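Local structure of THUMP domain-containing protein (Pyrococcus horikoshii, 1VBK) at residues V64-R67 against S73-P76; Y134-N137 against E142-L145; K249-F254 against M281-V286. The protein is of unestablished function but, being related to ThiI, probably binds ATP and, through its THUMP domain, RNA. One frame throughout, in Å; residues are numbered along the deposited sequence.

Contact 1: residues V64-R67 against S73-P76; sequences VLVR and SISP
I74 meets L65 and V66 through a single methyl group, and nearly all of the apolar contact follows from where that methyl lies. The side chain leaves strand 71-81 toward the end of helix 58-65. With CG1 anti to its carbonyl carbon (chi1 -53°) and CD1 carried on in an extended line (chi2 167°), it reaches its full length across the gap. CD1 comes down over the face of the peptide that joins L65 to V66, 3.4 Å from L65 C and equally 3.4 Å from V66 N. On the L65 side it also touches a side chain at its root, I74 CD1 lying 3.6 Å from L65 CB. V66 touches more lightly, by CG2, 4.0 Å from I74 CD1, and the two side chains cross at about a right angle.

No hydrogen bond links the two segments; their polar groups are held within each or by other parts of the chain. In 64-67 the chain turns as R67 N bonds to V64 O at 3.0 Å, and the R67 guanidinium folds back with one face over that same carbonyl oxygen. Its NE and NH1 are then held by R229 O and Y232 OH. On the strand, S73 and S75 point the opposite way from I74, and both hydroxyls bond to R7.

Further apolar neighbours continue the layer: I74 also rests on V4 and A62, while L65 touches V6 of strand 3-8 and I30 of helix 19-36. Strand 71-81 pairs with strand 3-8, which in turn pairs with 50-54 and that with 43-47. This is the beta-alpha-beta-beta-alpha-beta order of a ferredoxin-like fold, and the contact packs its second helix against its last strand.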
# COMPACT_ATOMS: atom_id res chain seq x y z
N VAL A 64 -7.12 16.78 24.38
CA VAL A 64 -7.51 16.11 23.14
C VAL A 64 -6.28 15.40 22.56
O VAL A 64 -6.35 14.24 22.16
CB VAL A 64 -8.01 17.13 22.08
CG1 VAL A 64 -8.10 16.46 20.71
CG2 VAL A 64 -9.37 17.69 22.49
N LEU A 65 -5.16 16.12 22.52
CA LEU A 65 -3.93 15.58 21.96
C LEU A 65 -3.41 14.32 22.64
O LEU A 65 -2.58 13.60 22.08
CB LEU A 65 -2.85 16.67 21.92
CG LEU A 65 -3.25 17.85 21.02
CD1 LEU A 65 -2.08 18.78 20.82
CD2 LEU A 65 -3.74 17.32 19.67
N VAL A 66 -3.87 14.06 23.86
CA VAL A 66 -3.45 12.85 24.56
C VAL A 66 -3.86 11.63 23.72
O VAL A 66 -3.22 10.58 23.79
CB VAL A 66 -4.14 12.73 25.95
CG1 VAL A 66 -3.84 11.36 26.56
CG2 VAL A 66 -3.65 13.82 26.88
N ARG A 67 -4.91 11.78 22.92
CA ARG A 67 -5.39 10.66 22.10
C ARG A 67 -4.76 10.54 20.71
O ARG A 67 -5.21 9.74 19.89
CB ARG A 67 -6.91 10.74 21.96
CG ARG A 67 -7.66 10.63 23.29
CD ARG A 67 -9.15 10.38 23.07
NE ARG A 67 -9.77 11.42 22.27
CZ ARG A 67 -10.13 12.62 22.73
NH1 ARG A 67 -10.69 13.51 21.92
NH2 ARG A 67 -9.94 12.92 24.01
N SER A 73 4.79 13.17 25.00
CA SER A 73 4.27 13.98 26.10
C SER A 73 3.76 15.33 25.63
O SER A 73 4.17 15.84 24.58
CB SER A 73 5.32 14.16 27.22
OG SER A 73 6.42 14.95 26.80
N ILE A 74 2.86 15.90 26.42
CA ILE A 74 2.22 17.17 26.11
C ILE A 74 2.32 18.15 27.29
O ILE A 74 2.06 17.77 28.43
CB ILE A 74 0.73 16.92 25.81
CG1 ILE A 74 0.61 15.85 24.72
CG2 ILE A 74 0.04 18.20 25.37
CD1 ILE A 74 -0.78 15.30 24.57
N SER A 75 2.67 19.40 27.01
CA SER A 75 2.78 20.41 28.07
C SER A 75 2.14 21.76 27.76
O SER A 75 2.65 22.50 26.92
CB SER A 75 4.25 20.68 28.44
OG SER A 75 4.84 19.60 29.14
N PRO A 76 1.01 22.08 28.41
CA PRO A 76 0.39 23.38 28.16
C PRO A 76 1.48 24.32 28.70
O PRO A 76 2.11 23.98 29.70
CB PRO A 76 -0.82 23.37 29.09
CG PRO A 76 -1.16 21.91 29.20
CD PRO A 76 0.20 21.26 29.32

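Contact 2: residues Y134-N137 against E142-L145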
# COMPACT_ATOMS: atom_id res chain seq x y z
N TYR A 134 15.46 31.82 42.66
CA TYR A 134 14.44 32.87 42.60
C TYR A 134 13.18 32.40 43.33
O TYR A 134 12.61 33.13 44.13
CB TYR A 134 14.10 33.19 41.15
CG TYR A 134 13.22 34.40 40.98
CD1 TYR A 134 13.68 35.68 41.28
CD2 TYR A 134 11.91 34.27 40.51
CE1 TYR A 134 12.87 36.81 41.11
CE2 TYR A 134 11.09 35.39 40.34
CZ TYR A 134 11.57 36.65 40.64
OH TYR A 134 10.77 37.76 40.45
N ILE A 135 12.76 31.17 43.05
CA ILE A 135 11.58 30.61 43.69
C ILE A 135 11.81 30.44 45.21
O ILE A 135 10.95 30.78 46.02
CB ILE A 135 11.18 29.27 43.02
CG1 ILE A 135 10.78 29.53 41.56
CG2 ILE A 135 10.01 28.61 43.77
CD1 ILE A 135 10.38 28.30 40.79
N LEU A 136 12.98 29.93 45.58
CA LEU A 136 13.31 29.73 46.99
C LEU A 136 13.32 31.03 47.80
O LEU A 136 13.06 31.01 49.01
CB LEU A 136 14.67 29.04 47.14
CG LEU A 136 14.71 27.53 46.92
CD1 LEU A 136 16.16 27.06 46.89
CD2 LEU A 136 13.95 26.83 48.05
N ASN A 137 13.62 32.14 47.14
CA ASN A 137 13.67 33.45 47.78
C ASN A 137 12.30 34.11 47.89
O ASN A 137 12.14 35.11 48.58
CB ASN A 137 14.59 34.39 47.00
CG ASN A 137 16.08 34.13 47.26
OD1 ASN A 137 16.94 34.65 46.55
ND2 ASN A 137 16.37 33.35 48.29
N GLU A 142 11.00 23.69 49.03
CA GLU A 142 12.24 22.95 49.18
C GLU A 142 12.58 22.18 47.92
O GLU A 142 11.71 21.56 47.32
CB GLU A 142 12.05 22.00 50.36
CG GLU A 142 13.09 20.95 50.57
CD GLU A 142 12.67 20.00 51.67
OE1 GLU A 142 12.41 20.48 52.80
OE2 GLU A 142 12.58 18.78 51.42
N VAL A 143 13.85 22.21 47.54
CA VAL A 143 14.28 21.50 46.35
C VAL A 143 14.41 20.01 46.64
O VAL A 143 14.98 19.61 47.66
CB VAL A 143 15.66 22.02 45.85
CG1 VAL A 143 16.17 21.13 44.71
CG2 VAL A 143 15.53 23.46 45.38
N ASP A 144 13.85 19.19 45.76
CA ASP A 144 13.95 17.73 45.89
C ASP A 144 13.90 17.20 44.46
O ASP A 144 12.86 17.27 43.80
CB ASP A 144 12.79 17.17 46.70
CG ASP A 144 13.03 15.72 47.11
OD1 ASP A 144 13.39 14.90 46.24
OD2 ASP A 144 12.85 15.39 48.31
N LEU A 145 15.02 16.69 43.99
CA LEU A 145 15.13 16.17 42.63
C LEU A 145 14.49 14.80 42.41
O LEU A 145 14.19 14.42 41.28
CB LEU A 145 16.60 16.12 42.21
CG LEU A 145 17.42 17.40 42.44
CD1 LEU A 145 18.87 17.14 42.07
CD2 LEU A 145 16.84 18.55 41.62
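L136 stretches from the last turn of helix 124-138 over the start of strand 142-143, overlapping the V143 side chain and the backbone of E142. Its first torsion (chi1 -79°) sends the branched end toward the strand, where its two methyls divide the work. CD1 meets V143 CG2 at 4.0 Å. CD2 lies near the main chain instead, 4.4 Å from E142 CA. The leucine and valine side chains run nearly perpendicular to each other and touch by one methyl each rather than lying alongside. On the valine, chi1 of 173° leaves CG2 beside the backbone N, on the side where L136 CD1 arrives.

E142 contributes through its backbone alone, since its side chain leaves in the other direction. The carboxylate there is gripped twice, OE2 by K108 and OE1 by R106, and K108 bridges also to D144 OD2, so one lysine ties two acidic side chains of this segment together. D144 OD1 accepts a hydrogen bond from N147 N, three residues on. No hydrogen bond spans the contact, and L136 and V143 both remain exposed, which makes this a thin surface overlap; a bound 2-methylpentane-2,4-diol, probably from the crystallisation liquor, sits about 4 Å from the V143 side chain.

Helix 124-138 and strand 142-143 are the last two elements of a beta-alpha-beta crossover that begins with strand 108-115, within the THUMP domain. E142 and D144 pair through their backbones with F109, whose side chain is touched by I135, L136 and V143, while Y134 and I135 face the neighbouring helix 84-102.

Contact 3: residues K249-F254 against M281-V286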
# COMPACT_ATOMS: atom_id res chain seq x y z
N LYS A 249 -12.61 -5.96 -3.04
CA LYS A 249 -12.73 -4.73 -3.82
C LYS A 249 -12.18 -3.55 -3.03
O LYS A 249 -11.49 -2.70 -3.59
CB LYS A 249 -14.20 -4.47 -4.18
CG LYS A 249 -14.42 -3.20 -4.99
CD LYS A 249 -15.89 -3.05 -5.39
CE LYS A 249 -16.15 -1.72 -6.09
NZ LYS A 249 -15.32 -1.56 -7.31
N LEU A 250 -12.49 -3.51 -1.74
CA LEU A 250 -12.03 -2.43 -0.86
C LEU A 250 -10.50 -2.44 -0.78
O LEU A 250 -9.85 -1.40 -0.86
CB LEU A 250 -12.61 -2.62 0.54
CG LEU A 250 -12.58 -1.46 1.53
CD1 LEU A 250 -13.48 -0.32 1.04
CD2 LEU A 250 -13.05 -1.95 2.89
N ILE A 251 -9.93 -3.63 -0.62
CA ILE A 251 -8.49 -3.77 -0.54
C ILE A 251 -7.84 -3.22 -1.81
O ILE A 251 -6.88 -2.45 -1.75
CB ILE A 251 -8.09 -5.24 -0.34
CG1 ILE A 251 -8.51 -5.69 1.07
CG2 ILE A 251 -6.60 -5.41 -0.55
CD1 ILE A 251 -8.35 -7.18 1.33
N ARG A 252 -8.38 -3.62 -2.96
CA ARG A 252 -7.85 -3.16 -4.25
C ARG A 252 -8.05 -1.65 -4.45
O ARG A 252 -7.08 -0.93 -4.74
CB ARG A 252 -8.52 -3.93 -5.40
CG ARG A 252 -8.25 -3.33 -6.78
CD ARG A 252 -9.12 -3.97 -7.87
NE ARG A 252 -8.63 -5.28 -8.29
CZ ARG A 252 -7.57 -5.48 -9.08
NH1 ARG A 252 -6.88 -4.44 -9.54
NH2 ARG A 252 -7.21 -6.71 -9.40
N ASP A 253 -9.28 -1.18 -4.30
CA ASP A 253 -9.56 0.24 -4.50
C ASP A 253 -8.78 1.22 -3.62
O ASP A 253 -8.38 2.29 -4.08
CB ASP A 253 -11.06 0.51 -4.33
CG ASP A 253 -11.90 -0.11 -5.43
OD1 ASP A 253 -11.33 -0.53 -6.45
OD2 ASP A 253 -13.13 -0.17 -5.26
N PHE A 254 -8.56 0.86 -2.36
CA PHE A 254 -7.86 1.76 -1.46
C PHE A 254 -6.36 1.50 -1.26
O PHE A 254 -5.71 2.19 -0.48
CB PHE A 254 -8.58 1.78 -0.11
CG PHE A 254 -9.90 2.49 -0.15
CD1 PHE A 254 -9.96 3.87 0.03
CD2 PHE A 254 -11.07 1.80 -0.44
CE1 PHE A 254 -11.17 4.55 -0.07
CE2 PHE A 254 -12.28 2.47 -0.55
CZ PHE A 254 -12.34 3.85 -0.37
N MET A 281 -7.06 -16.66 1.64
CA MET A 281 -8.20 -15.86 1.22
C MET A 281 -7.92 -14.37 1.00
O MET A 281 -8.68 -13.70 0.31
CB MET A 281 -9.39 -16.05 2.19
CG MET A 281 -9.14 -15.74 3.65
SD MET A 281 -10.56 -16.23 4.71
CE MET A 281 -11.72 -14.92 4.39
N PHE A 282 -6.83 -13.87 1.57
CA PHE A 282 -6.46 -12.47 1.42
C PHE A 282 -5.21 -12.31 0.56
O PHE A 282 -4.25 -13.06 0.71
CB PHE A 282 -6.19 -11.84 2.80
CG PHE A 282 -7.42 -11.68 3.65
CD1 PHE A 282 -8.33 -10.66 3.39
CD2 PHE A 282 -7.65 -12.54 4.71
CE1 PHE A 282 -9.46 -10.50 4.18
CE2 PHE A 282 -8.78 -12.39 5.52
CZ PHE A 282 -9.68 -11.36 5.25
N PRO A 283 -5.21 -11.32 -0.36
CA PRO A 283 -4.09 -11.04 -1.26
C PRO A 283 -2.97 -10.25 -0.59
O PRO A 283 -1.93 -9.97 -1.20
CB PRO A 283 -4.75 -10.25 -2.37
CG PRO A 283 -5.75 -9.44 -1.62
CD PRO A 283 -6.36 -10.47 -0.69
N VAL A 284 -3.19 -9.88 0.67
CA VAL A 284 -2.19 -9.13 1.44
C VAL A 284 -2.03 -9.83 2.79
O VAL A 284 -2.90 -10.60 3.19
CB VAL A 284 -2.63 -7.66 1.66
CG1 VAL A 284 -2.79 -6.96 0.31
CG2 VAL A 284 -3.93 -7.61 2.44
N PRO A 285 -0.93 -9.56 3.50
CA PRO A 285 -0.67 -10.17 4.81
C PRO A 285 -1.76 -9.88 5.83
O PRO A 285 -2.34 -8.80 5.84
CB PRO A 285 0.67 -9.55 5.22
CG PRO A 285 1.34 -9.27 3.92
CD PRO A 285 0.21 -8.72 3.08
N VAL A 286 -2.01 -10.85 6.70
CA VAL A 286 -3.01 -10.70 7.75
C VAL A 286 -2.25 -10.63 9.07
O VAL A 286 -1.33 -11.42 9.30
CB VAL A 286 -3.98 -11.90 7.77
CG1 VAL A 286 -5.02 -11.72 8.87
CG2 VAL A 286 -4.66 -12.04 6.42
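I251 splits its two branches between F282 on one hand and P283 with V284 on the other. The setting is the alpha/beta domain related to ThiI, of the HUP type, with a five-stranded parallel sheet in the order 3-2-1-4-5; here helix 244-254 meets the loop that leads from helix 273-281 into edge strand 286-287. I251 is directed toward this loop. Its longer branch starts beside the backbone N (chi1 -69°), and the extended second torsion (chi2 172°) carries CD1 out to F282 CD1, 4.0 Å away. That methyl arrives at the edge of the phenyl ring, close to its plane, with the isoleucine side chain set roughly square to the phenylalanine. The ring has a second aromatic partner in F244, edge-to-face, near the start of the same helix.

The shorter branch, CG2, serves the next two residues. It lies 4.3 Å from P283 CG and 4.2 Å from V284 CG1, reaching both the proline ring and one valine methyl. P283 leans on L248 too, and on W21 of the second subunit. V259 of strand 258-260 is touched by I251, F282 and V284 alike, and its backbone bonds to P285; thus helix, loop and sheet close over a shared apolar patch that contains no hydrogen bond between the two segments.

At the C-terminal end of the helical segment, D253 O accepts a hydrogen bond from R181 NH1 of the second subunit, whereas F254 O is bonded by R181 of its own chain. K249 and D253 pair on the side of the helix turned from the loop: K249 runs extended as far as CE and turns at its last bond, bringing NZ to 3.3 Å from D253 OD2, a salt bridge whose hydrogen bond is weak.

Overall arrangement
All three contacts set a helix against a strand or the loop leading to one, and none has a hydrogen bond across it, yet burial separates them. Contact 1 is the buried one, about 7 Å from the centre of the chain in space. Contact 2 lies on the surface, with salt bridges beside its apolar touch, and contact 3 is partly buried and adjoins the second subunit. Contacts 1 and 2 reach the same mixed sheet from different domains, their centres about 27 Å apart, whereas contact 3 packs beside the separate parallel sheet. Contacts 2 and 3 stand on opposite sides of the chain's centre, with about 60 Å between their own centres.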